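Local coordinates for protein N-acetylgalactosaminyltransferase 7 (Homo sapiens, PDB 6IWR) that is a glycosyltransferase that joins a manganese-bearing domain of the GT-A type to a ricin-type beta-trefoil lectin domain, at residues Ser150-Phe155 / Gln229-Gly234; Cys565-Glu570 / Thr585-Glu590; His63-Arg68 / Trp140-Asn145. One frame throughout, in Å; residues are numbered along the deposited sequence.

Contact 1. Residues Ser150-Phe155 / Gln229-Gly234; sequences SVVIVF and QKAKLG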
loop_
_atom_site.group_PDB
_atom_site.type_symbol
_atom_site.label_atom_id
_atom_site.label_comp_id
_atom_site.label_asym_id
_atom_site.label_seq_id
_atom_site.Cartn_x
_atom_site.Cartn_y
_atom_site.Cartn_z
ATOM N N SER A 150 23.222 32.261 -7.751
ATOM C CA SER A 150 23.624 31.282 -6.748
ATOM C C SER A 150 22.646 30.114 -6.831
ATOM O O SER A 150 21.438 30.319 -6.660
ATOM C CB SER A 150 23.607 31.914 -5.354
ATOM O OG SER A 150 24.507 33.022 -5.265
ATOM N N VAL A 151 23.119 28.908 -7.134
ATOM C CA VAL A 151 22.227 27.760 -6.996
ATOM C C VAL A 151 22.374 27.227 -5.577
ATOM O O VAL A 151 23.493 27.016 -5.088
ATOM C CB VAL A 151 22.478 26.662 -8.064
ATOM C CG1 VAL A 151 22.869 27.228 -9.427
ATOM C CG2 VAL A 151 23.467 25.602 -7.613
ATOM N N VAL A 152 21.251 27.057 -4.887
ATOM C CA VAL A 152 21.264 26.531 -3.530
ATOM C C VAL A 152 20.574 25.179 -3.550
ATOM O O VAL A 152 19.514 25.022 -4.162
ATOM C CB VAL A 152 20.615 27.497 -2.520
ATOM C CG1 VAL A 152 20.677 28.948 -3.024
ATOM C CG2 VAL A 152 19.257 27.113 -2.274
ATOM N N ILE A 153 21.226 24.198 -2.941
ATOM C CA ILE A 153 20.743 22.833 -2.824
ATOM C C ILE A 153 20.661 22.550 -1.332
ATOM O O ILE A 153 21.689 22.522 -0.640
ATOM C CB ILE A 153 21.672 21.822 -3.516
ATOM C CG1 ILE A 153 21.819 22.136 -4.990
ATOM C CG2 ILE A 153 21.143 20.392 -3.353
ATOM C CD1 ILE A 153 22.958 21.420 -5.587
ATOM N N VAL A 154 19.459 22.366 -0.840
ATOM C CA VAL A 154 19.233 21.937 0.529
ATOM C C VAL A 154 19.226 20.418 0.539
ATOM O O VAL A 154 18.564 19.788 -0.288
ATOM C CB VAL A 154 17.911 22.517 1.064
ATOM C CG1 VAL A 154 17.578 21.922 2.433
ATOM C CG2 VAL A 154 17.985 24.040 1.090
ATOM N N PHE A 155 19.990 19.811 1.436
ATOM C CA PHE A 155 19.989 18.363 1.493
ATOM C C PHE A 155 19.906 17.891 2.935
ATOM O O PHE A 155 20.259 18.611 3.877
ATOM C CB PHE A 155 21.214 17.767 0.785
ATOM C CG PHE A 155 22.502 17.959 1.517
ATOM C CD1 PHE A 155 22.938 17.017 2.442
ATOM C CD2 PHE A 155 23.296 19.063 1.255
ATOM C CE1 PHE A 155 24.133 17.174 3.113
ATOM C CE2 PHE A 155 24.504 19.236 1.930
ATOM C CZ PHE A 155 24.916 18.293 2.872
ATOM N N GLN A 229 19.845 33.298 2.629
ATOM C CA GLN A 229 20.614 34.232 3.439
ATOM C C GLN A 229 22.110 33.955 3.373
ATOM O O GLN A 229 22.922 34.886 3.437
ATOM C CB GLN A 229 20.114 34.181 4.870
ATOM C CG GLN A 229 18.665 34.447 4.911
ATOM C CD GLN A 229 18.084 34.285 6.286
ATOM O OE1 GLN A 229 18.359 33.307 6.983
ATOM N NE2 GLN A 229 17.256 35.246 6.686
ATOM N N LYS A 230 22.494 32.693 3.237
ATOM C CA LYS A 230 23.900 32.335 3.173
ATOM C C LYS A 230 24.436 32.328 1.754
ATOM O O LYS A 230 25.644 32.153 1.570
ATOM C CB LYS A 230 24.131 30.971 3.842
ATOM C CG LYS A 230 24.065 31.050 5.384
ATOM C CD LYS A 230 23.579 29.747 5.998
ATOM C CE LYS A 230 23.910 29.673 7.477
ATOM N NZ LYS A 230 25.234 30.313 7.741
ATOM N N ALA A 231 23.580 32.534 0.758
ATOM C CA ALA A 231 23.988 32.481 -0.645
ATOM C C ALA A 231 23.865 33.903 -1.154
ATOM O O ALA A 231 22.802 34.327 -1.600
ATOM C CB ALA A 231 23.142 31.517 -1.456
ATOM N N LYS A 232 24.969 34.638 -1.079
ATOM C CA LYS A 232 24.936 36.086 -1.192
ATOM C C LYS A 232 25.485 36.617 -2.504
ATOM O O LYS A 232 25.220 37.778 -2.830
ATOM C CB LYS A 232 25.741 36.711 -0.060
ATOM C CG LYS A 232 25.305 36.301 1.303
ATOM C CD LYS A 232 26.454 36.511 2.238
ATOM C CE LYS A 232 25.988 36.819 3.630
ATOM N NZ LYS A 232 26.771 38.008 4.086
ATOM N N LEU A 233 26.228 35.796 -3.261
ATOM C CA LEU A 233 26.990 36.261 -4.419
ATOM C C LEU A 233 26.143 36.458 -5.676
ATOM O O LEU A 233 26.465 37.311 -6.506
ATOM C CB LEU A 233 28.083 35.266 -4.731
ATOM C CG LEU A 233 29.404 35.314 -4.001
ATOM C CD1 LEU A 233 29.284 36.024 -2.679
ATOM C CD2 LEU A 233 29.885 33.895 -3.826
ATOM N N GLY A 234 25.120 35.647 -5.893
ATOM C CA GLY A 234 24.438 35.686 -7.162
ATOM C C GLY A 234 23.322 36.718 -7.217
ATOM O O GLY A 234 22.704 37.132 -6.239
#

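Contact 2. Residues Cys565-Glu570 / Thr585-Glu590; sequences CLDRSE and TTQKWE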
loop_
_atom_site.group_PDB
_atom_site.type_symbol
_atom_site.label_atom_id
_atom_site.label_comp_id
_atom_site.label_asym_id
_atom_site.label_seq_id
_atom_site.Cartn_x
_atom_site.Cartn_y
_atom_site.Cartn_z
ATOM N N CYS A 565 -31.867 2.657 5.759
ATOM C CA CYS A 565 -31.147 3.312 6.846
ATOM C C CYS A 565 -29.726 2.745 6.997
ATOM O O CYS A 565 -29.477 1.557 6.786
ATOM C CB CYS A 565 -31.916 3.133 8.162
ATOM S SG CYS A 565 -33.240 4.281 8.502
ATOM N N LEU A 566 -28.773 3.614 7.313
ATOM C CA LEU A 566 -27.463 3.099 7.681
ATOM C C LEU A 566 -27.627 2.201 8.909
ATOM O O LEU A 566 -28.342 2.548 9.851
ATOM C CB LEU A 566 -26.488 4.259 7.934
ATOM C CG LEU A 566 -24.996 3.882 7.864
ATOM C CD1 LEU A 566 -24.710 3.106 6.584
ATOM C CD2 LEU A 566 -24.067 5.071 7.961
ATOM N N ASP A 567 -27.020 1.016 8.887
ATOM C CA ASP A 567 -27.169 0.053 9.982
ATOM C C ASP A 567 -25.798 -0.527 10.289
ATOM O O ASP A 567 -24.857 -0.392 9.504
ATOM C CB ASP A 567 -28.164 -1.089 9.636
ATOM C CG ASP A 567 -28.852 -1.731 10.883
ATOM O OD1 ASP A 567 -28.418 -1.533 12.054
ATOM O OD2 ASP A 567 -29.865 -2.447 10.659
ATOM N N ARG A 568 -25.683 -1.177 11.438
ATOM C CA ARG A 568 -24.435 -1.780 11.884
ATOM C C ARG A 568 -24.673 -3.067 12.660
ATOM O O ARG A 568 -25.748 -3.265 13.180
ATOM C CB ARG A 568 -23.646 -0.789 12.739
ATOM C CG ARG A 568 -24.084 -0.729 14.182
ATOM C CD ARG A 568 -23.572 0.511 14.854
ATOM N NE ARG A 568 -24.261 0.734 16.102
ATOM C CZ ARG A 568 -25.103 1.726 16.314
ATOM N NH1 ARG A 568 -25.359 2.587 15.359
ATOM N NH2 ARG A 568 -25.690 1.853 17.481
ATOM N N SER A 569 -23.676 -3.941 12.735
ATOM C CA SER A 569 -23.769 -5.107 13.603
ATOM C C SER A 569 -23.101 -5.012 14.969
ATOM O O SER A 569 -23.627 -5.511 15.940
ATOM C CB SER A 569 -23.281 -6.360 12.908
ATOM O OG SER A 569 -23.385 -7.454 13.784
ATOM N N GLU A 570 -21.961 -4.360 15.054
ATOM C CA GLU A 570 -21.199 -4.284 16.304
ATOM C C GLU A 570 -20.447 -5.546 16.665
ATOM O O GLU A 570 -19.241 -5.528 16.805
ATOM C CB GLU A 570 -22.089 -3.921 17.493
ATOM C CG GLU A 570 -23.122 -2.844 17.234
ATOM C CD GLU A 570 -23.277 -1.891 18.398
ATOM O OE1 GLU A 570 -22.487 -1.997 19.348
ATOM O OE2 GLU A 570 -24.175 -1.035 18.366
ATOM N N THR A 585 -31.582 0.180 17.530
ATOM C CA THR A 585 -30.598 1.216 17.810
ATOM C C THR A 585 -29.394 1.102 16.910
ATOM O O THR A 585 -28.627 2.062 16.789
ATOM C CB THR A 585 -30.087 1.173 19.241
ATOM O OG1 THR A 585 -29.733 -0.174 19.566
ATOM C CG2 THR A 585 -31.130 1.709 20.194
ATOM N N THR A 586 -29.186 -0.067 16.323
ATOM C CA THR A 586 -28.144 -0.228 15.332
ATOM C C THR A 586 -28.308 0.708 14.150
ATOM O O THR A 586 -27.408 0.784 13.306
ATOM C CB THR A 586 -28.135 -1.664 14.849
ATOM O OG1 THR A 586 -29.477 -2.153 14.797
ATOM C CG2 THR A 586 -27.325 -2.496 15.803
ATOM N N GLN A 587 -29.442 1.388 14.040
ATOM C CA GLN A 587 -29.649 2.368 12.992
ATOM C C GLN A 587 -29.585 3.787 13.519
ATOM O O GLN A 587 -30.031 4.699 12.832
ATOM C CB GLN A 587 -30.978 2.120 12.288
ATOM C CG GLN A 587 -30.953 0.930 11.379
ATOM C CD GLN A 587 -32.316 0.603 10.824
ATOM O OE1 GLN A 587 -32.509 -0.437 10.193
ATOM N NE2 GLN A 587 -33.279 1.484 11.070
ATOM N N LYS A 588 -29.035 3.996 14.707
ATOM C CA LYS A 588 -28.957 5.319 15.309
ATOM C C LYS A 588 -27.499 5.726 15.395
ATOM O O LYS A 588 -26.667 4.960 15.896
ATOM C CB LYS A 588 -29.626 5.343 16.688
ATOM C CG LYS A 588 -31.087 5.801 16.609
ATOM C CD LYS A 588 -32.033 5.164 17.615
ATOM C CE LYS A 588 -33.277 4.642 16.874
ATOM N NZ LYS A 588 -34.546 4.736 17.647
ATOM N N TRP A 589 -27.191 6.918 14.874
ATOM C CA TRP A 589 -25.822 7.383 14.695
ATOM C C TRP A 589 -25.724 8.835 15.115
ATOM O O TRP A 589 -26.688 9.589 14.975
ATOM C CB TRP A 589 -25.366 7.311 13.241
ATOM C CG TRP A 589 -25.476 5.990 12.646
ATOM C CD1 TRP A 589 -26.558 5.461 12.008
ATOM C CD2 TRP A 589 -24.452 4.998 12.602
ATOM N NE1 TRP A 589 -26.276 4.181 11.574
ATOM C CE2 TRP A 589 -24.988 3.876 11.932
ATOM C CE3 TRP A 589 -23.135 4.943 13.073
ATOM C CZ2 TRP A 589 -24.259 2.725 11.728
ATOM C CZ3 TRP A 589 -22.410 3.801 12.857
ATOM C CH2 TRP A 589 -22.973 2.706 12.195
ATOM N N GLU A 590 -24.546 9.234 15.600
ATOM C CA GLU A 590 -24.205 10.633 15.792
ATOM C C GLU A 590 -23.032 11.014 14.895
ATOM O O GLU A 590 -22.196 10.178 14.526
ATOM C CB GLU A 590 -23.846 10.964 17.252
ATOM C CG GLU A 590 -23.693 9.821 18.224
ATOM C CD GLU A 590 -23.430 10.316 19.648
ATOM O OE1 GLU A 590 -23.350 11.537 19.826
ATOM O OE2 GLU A 590 -23.314 9.504 20.593
#

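Contact 3. Residues His63-Arg68 / Trp140-Asn145; sequences HDPVLR and WHYDEN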
loop_
_atom_site.group_PDB
_atom_site.type_symbol
_atom_site.label_atom_id
_atom_site.label_comp_id
_atom_site.label_asym_id
_atom_site.label_seq_id
_atom_site.Cartn_x
_atom_site.Cartn_y
_atom_site.Cartn_z
ATOM N N HIS A 63 16.541 42.427 -23.094
ATOM C CA HIS A 63 15.605 42.217 -24.192
ATOM C C HIS A 63 15.282 40.739 -24.356
ATOM O O HIS A 63 16.174 39.888 -24.309
ATOM C CB HIS A 63 16.179 42.739 -25.506
ATOM C CG HIS A 63 16.740 44.120 -25.407
ATOM N ND1 HIS A 63 16.009 45.240 -25.737
ATOM C CD2 HIS A 63 17.957 44.564 -25.014
ATOM C CE1 HIS A 63 16.752 46.317 -25.548
ATOM N NE2 HIS A 63 17.939 45.934 -25.114
ATOM N N ASP A 64 14.010 40.445 -24.591
ATOM C CA ASP A 64 13.594 39.067 -24.758
ATOM C C ASP A 64 14.367 38.419 -25.896
ATOM O O ASP A 64 14.831 39.106 -26.802
ATOM C CB ASP A 64 12.099 38.991 -25.041
ATOM C CG ASP A 64 11.284 39.371 -23.842
ATOM O OD1 ASP A 64 11.776 39.106 -22.716
ATOM O OD2 ASP A 64 10.195 39.955 -24.014
ATOM N N PRO A 65 14.523 37.099 -25.872
ATOM C CA PRO A 65 15.247 36.429 -26.953
ATOM C C PRO A 65 14.417 36.401 -28.225
ATOM O O PRO A 65 13.262 36.815 -28.265
ATOM C CB PRO A 65 15.496 35.020 -26.399
ATOM C CG PRO A 65 14.396 34.815 -25.424
ATOM C CD PRO A 65 14.152 36.155 -24.799
ATOM N N VAL A 66 15.046 35.900 -29.280
ATOM C CA VAL A 66 14.506 35.917 -30.632
ATOM C C VAL A 66 14.647 34.520 -31.198
ATOM O O VAL A 66 15.708 33.899 -31.067
ATOM C CB VAL A 66 15.232 36.937 -31.530
ATOM C CG1 VAL A 66 14.779 36.802 -32.964
ATOM C CG2 VAL A 66 15.007 38.352 -31.031
ATOM N N LEU A 67 13.586 34.029 -31.821
ATOM C CA LEU A 67 13.565 32.684 -32.383
ATOM C C LEU A 67 13.959 32.761 -33.847
ATOM O O LEU A 67 13.307 33.451 -34.630
ATOM C CB LEU A 67 12.180 32.059 -32.246
ATOM C CG LEU A 67 12.125 30.534 -32.067
ATOM C CD1 LEU A 67 10.940 29.910 -32.812
ATOM C CD2 LEU A 67 13.440 29.878 -32.477
ATOM N N ARG A 68 15.018 32.052 -34.218
ATOM C CA ARG A 68 15.601 32.124 -35.555
ATOM C C ARG A 68 15.569 30.730 -36.164
ATOM O O ARG A 68 16.604 30.040 -36.203
ATOM C CB ARG A 68 17.027 32.661 -35.512
ATOM C CG ARG A 68 17.150 33.927 -34.729
ATOM C CD ARG A 68 18.016 34.921 -35.458
ATOM N NE ARG A 68 18.840 35.664 -34.517
ATOM C CZ ARG A 68 18.611 36.916 -34.126
ATOM N NH1 ARG A 68 17.569 37.600 -34.618
ATOM N NH2 ARG A 68 19.449 37.483 -33.246
ATOM N N TRP A 140 16.530 29.527 -30.098
ATOM C CA TRP A 140 16.368 30.799 -29.406
ATOM C C TRP A 140 17.722 31.488 -29.256
ATOM O O TRP A 140 18.718 30.849 -28.910
ATOM C CB TRP A 140 15.734 30.589 -28.030
ATOM C CG TRP A 140 14.272 30.282 -28.073
ATOM C CD1 TRP A 140 13.688 29.058 -27.930
ATOM C CD2 TRP A 140 13.205 31.216 -28.271
ATOM N NE1 TRP A 140 12.325 29.173 -28.032
ATOM C CE2 TRP A 140 12.003 30.488 -28.240
ATOM C CE3 TRP A 140 13.152 32.602 -28.463
ATOM C CZ2 TRP A 140 10.761 31.090 -28.386
ATOM C CZ3 TRP A 140 11.909 33.207 -28.616
ATOM C CH2 TRP A 140 10.730 32.450 -28.573
ATOM N N HIS A 141 17.753 32.793 -29.494
ATOM C CA HIS A 141 18.976 33.570 -29.367
ATOM C C HIS A 141 18.841 34.578 -28.229
ATOM O O HIS A 141 17.986 35.470 -28.279
ATOM C CB HIS A 141 19.308 34.236 -30.698
ATOM C CG HIS A 141 19.798 33.261 -31.719
ATOM N ND1 HIS A 141 21.137 33.007 -31.922
ATOM C CD2 HIS A 141 19.128 32.410 -32.530
ATOM C CE1 HIS A 141 21.270 32.073 -32.847
ATOM N NE2 HIS A 141 20.066 31.691 -33.229
ATOM N N TYR A 142 19.695 34.431 -27.217
ATOM C CA TYR A 142 19.598 35.143 -25.951
ATOM C C TYR A 142 20.738 36.143 -25.803
ATOM O O TYR A 142 21.881 35.873 -26.192
ATOM C CB TYR A 142 19.632 34.177 -24.748
ATOM C CG TYR A 142 18.602 33.065 -24.733
ATOM C CD1 TYR A 142 18.823 31.861 -25.402
ATOM C CD2 TYR A 142 17.412 33.205 -24.016
ATOM C CE1 TYR A 142 17.872 30.836 -25.370
ATOM C CE2 TYR A 142 16.456 32.180 -23.972
ATOM C CZ TYR A 142 16.695 31.007 -24.651
ATOM O OH TYR A 142 15.747 30.004 -24.606
ATOM N N ASP A 143 20.436 37.260 -25.161
ATOM C CA ASP A 143 21.295 38.429 -25.132
ATOM C C ASP A 143 22.665 38.315 -24.475
ATOM O O ASP A 143 23.509 39.122 -24.788
ATOM C CB ASP A 143 20.556 39.642 -24.583
ATOM C CG ASP A 143 20.202 40.642 -25.648
ATOM O OD1 ASP A 143 20.477 40.387 -26.822
ATOM O OD2 ASP A 143 19.640 41.685 -25.303
ATOM N N GLU A 144 22.877 37.400 -23.541
ATOM C CA GLU A 144 24.195 37.226 -22.876
ATOM C C GLU A 144 24.367 38.154 -21.715
ATOM O O GLU A 144 25.304 38.070 -20.974
ATOM C CB GLU A 144 25.384 37.454 -23.810
ATOM C CG GLU A 144 25.530 36.475 -24.938
ATOM C CD GLU A 144 25.677 37.140 -26.278
ATOM O OE1 GLU A 144 25.276 38.291 -26.428
ATOM O OE2 GLU A 144 26.192 36.498 -27.199
ATOM N N ASN A 145 23.370 38.981 -21.542
ATOM C CA ASN A 145 23.317 40.099 -20.662
ATOM C C ASN A 145 22.634 39.666 -19.361
ATOM O O ASN A 145 22.168 40.478 -18.590
ATOM C CB ASN A 145 22.499 41.130 -21.406
ATOM C CG ASN A 145 22.511 42.452 -20.761
ATOM O OD1 ASN A 145 23.466 42.825 -20.125
ATOM N ND2 ASN A 145 21.451 43.182 -20.931
HETATM O O HOH W 1 17.351 40.073 -27.895
#

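Contact 1. Residues Ser150-Phe155 / Gln229-Gly234
The hydroxyl of Ser150 is gripped from two directions. Gly234 N donates to Ser150 OG at 2.8 Å, but the N-H...O angle of 130° makes this a weak bond, and the stronger partner is the carboxylate of Glu181, whose OE2 is hydrogen-bonded to the same hydroxyl. Glu181 OE2 also accepts a hydrogen bond from Leu233 N, so one acid ties the serine to the turn that follows helix 219-230. With OG anti to the carbonyl carbon and beside the backbone N (chi1 -60°), the hydroxyl swings toward the Leu233-Gly234 peptide. Serine suits the place because it is short and can both give and take a hydrogen bond in a buried setting. Gly234, having no side chain, lets the two backbones draw together, its CA lying 4.5 Å from Ser150 CA.

The rest of the contact is apolar and small. Ala231, the first residue to leave helical geometry, turns its methyl to the strand, where Ala231 CB lies 3.9 Å from Ser150 CB. The same methyl meets the CG1 branch of Val152, two residues on and therefore on the same side of the strand. A single methyl thus touches both residues, and alanine is small enough for the chain leaving the helix to stay close to the sheet.

Helix 219-230 is the connection of a beta-alpha-beta crossover from strand 209-213 to strand 236-240, within the Rossmann-like part of the GT-A fold. Strand 149-155 runs parallel between strands 179-186 and 236-240, and Ala231 also packs on Val183 and Leu237 from these two neighbours. Ile153 and Phe155 pack instead against helix 160-173.

Contact 2. Residues Cys565-Glu570 / Thr585-Glu590
Arg568 runs along the indole of Trp589 in the opposite sense, its guanidinium almost upright on the ring, with the two planes 80° apart. Arg568 CZ lies 4.7 Å from the centroid of the six-membered ring, a cation-pi contact led by NH1. With chi1 at 82°, Arg568 CG sits between the backbone N and carbonyl carbon, and the extended chain beyond it runs over the ring, bringing CD near Trp589 CH2. Two acceptors fix the guanidinium in its plane: NH1 donates to Lys588 O at 2.8 Å, and NE forms a salt bridge with Glu570 OE2 at 2.9 Å. Thr586 covers one guanidinium face.

Leu566 CD2 lies over the opposite face of the indole, toward the rim. The Leu566 carbonyl fixes the ring's rotation, since Trp589 NE1 donates to Leu566 O at 3.1 Å and 171°, from above the carbonyl plane. Tryptophan suits this place, offering two faces and one N-H.

Gln587-Lys588-Trp589 is the QxW motif of ricin-type lectins. Strand 565-568 pairs with 575-578, and the Cys565-Cys580 disulfide joins it to the chain beyond; strand 589-592 pairs with 476-479, while Ile486 of strand 484-487 meets both Leu566 and Trp589.

Contact 3. Residues His63-Arg68 / Trp140-Asn145
Leu67 crosses the face of the Trp140 indole at a slant, its CB 3.8 Å from the centroid of the six-membered ring and only 11° off the normal, a CH-pi contact that CG continues across the same face. A branched aliphatic chain and a broad ring cover one another well here. Pro65 joins them: its CB packs against Trp140 CE3, and it also touches Tyr142, with Pro65 CB 3.6 Å from Tyr142 CD2. The compact proline ring can therefore lie between two aromatic neighbours.

The backbones form a short antiparallel pair. Val66 and His141 are its hydrogen-bonded pair, with Val66 N to His141 O at 3.1 Å and His141 N to Val66 O at 2.8 Å. On the face carrying these two residues, Arg68 passes over the imidazole of His141, NE standing 3.7 Å above the ring plane toward its rim. Two bends in the arginine chain carry NE there, with the guanidinium inclined 39° to the ring. His141 NE2 is hydrogen-bonded to Ile71 O, which steadies the imidazole.

Beyond the strands the contact turns polar. Asp143 OD2 sits at the edge of the His63 ring, 3.3 Å from CD2, with carboxylate and ring nearly perpendicular. One water donates to Asp64 O and, weakly, to Asp143 OD1.

Strands 66-67 and 140-141 make a two-stranded sheet of their own. Tyr142 packs on Ala252, Pro253 and Ala256 of helix 251-260, while Trp140 touches the loop at Thr317 and its NE1 has a weak hydrogen bond to Thr319.

Contacts 1 and 2 are buried, whereas contact 3 is partly exposed, and no two of them share a strand. Contacts 1 and 3 are the nearer pair, about 12 Å apart at their nearest atoms, with strand 140-141 directly preceding strand 149-155 in the chain. Contact 2 lies in the lectin domain, its centre about 59 Å from that of contact 1, across the chain's centre. The chemistry follows the place: contact 1 joins a helix exit to a central strand with small residues and one shared carboxylate, contact 2 combines charge and aromatic packing, and contact 3 rests on backbone pairing and packing over ring faces, with one weakly bridging water.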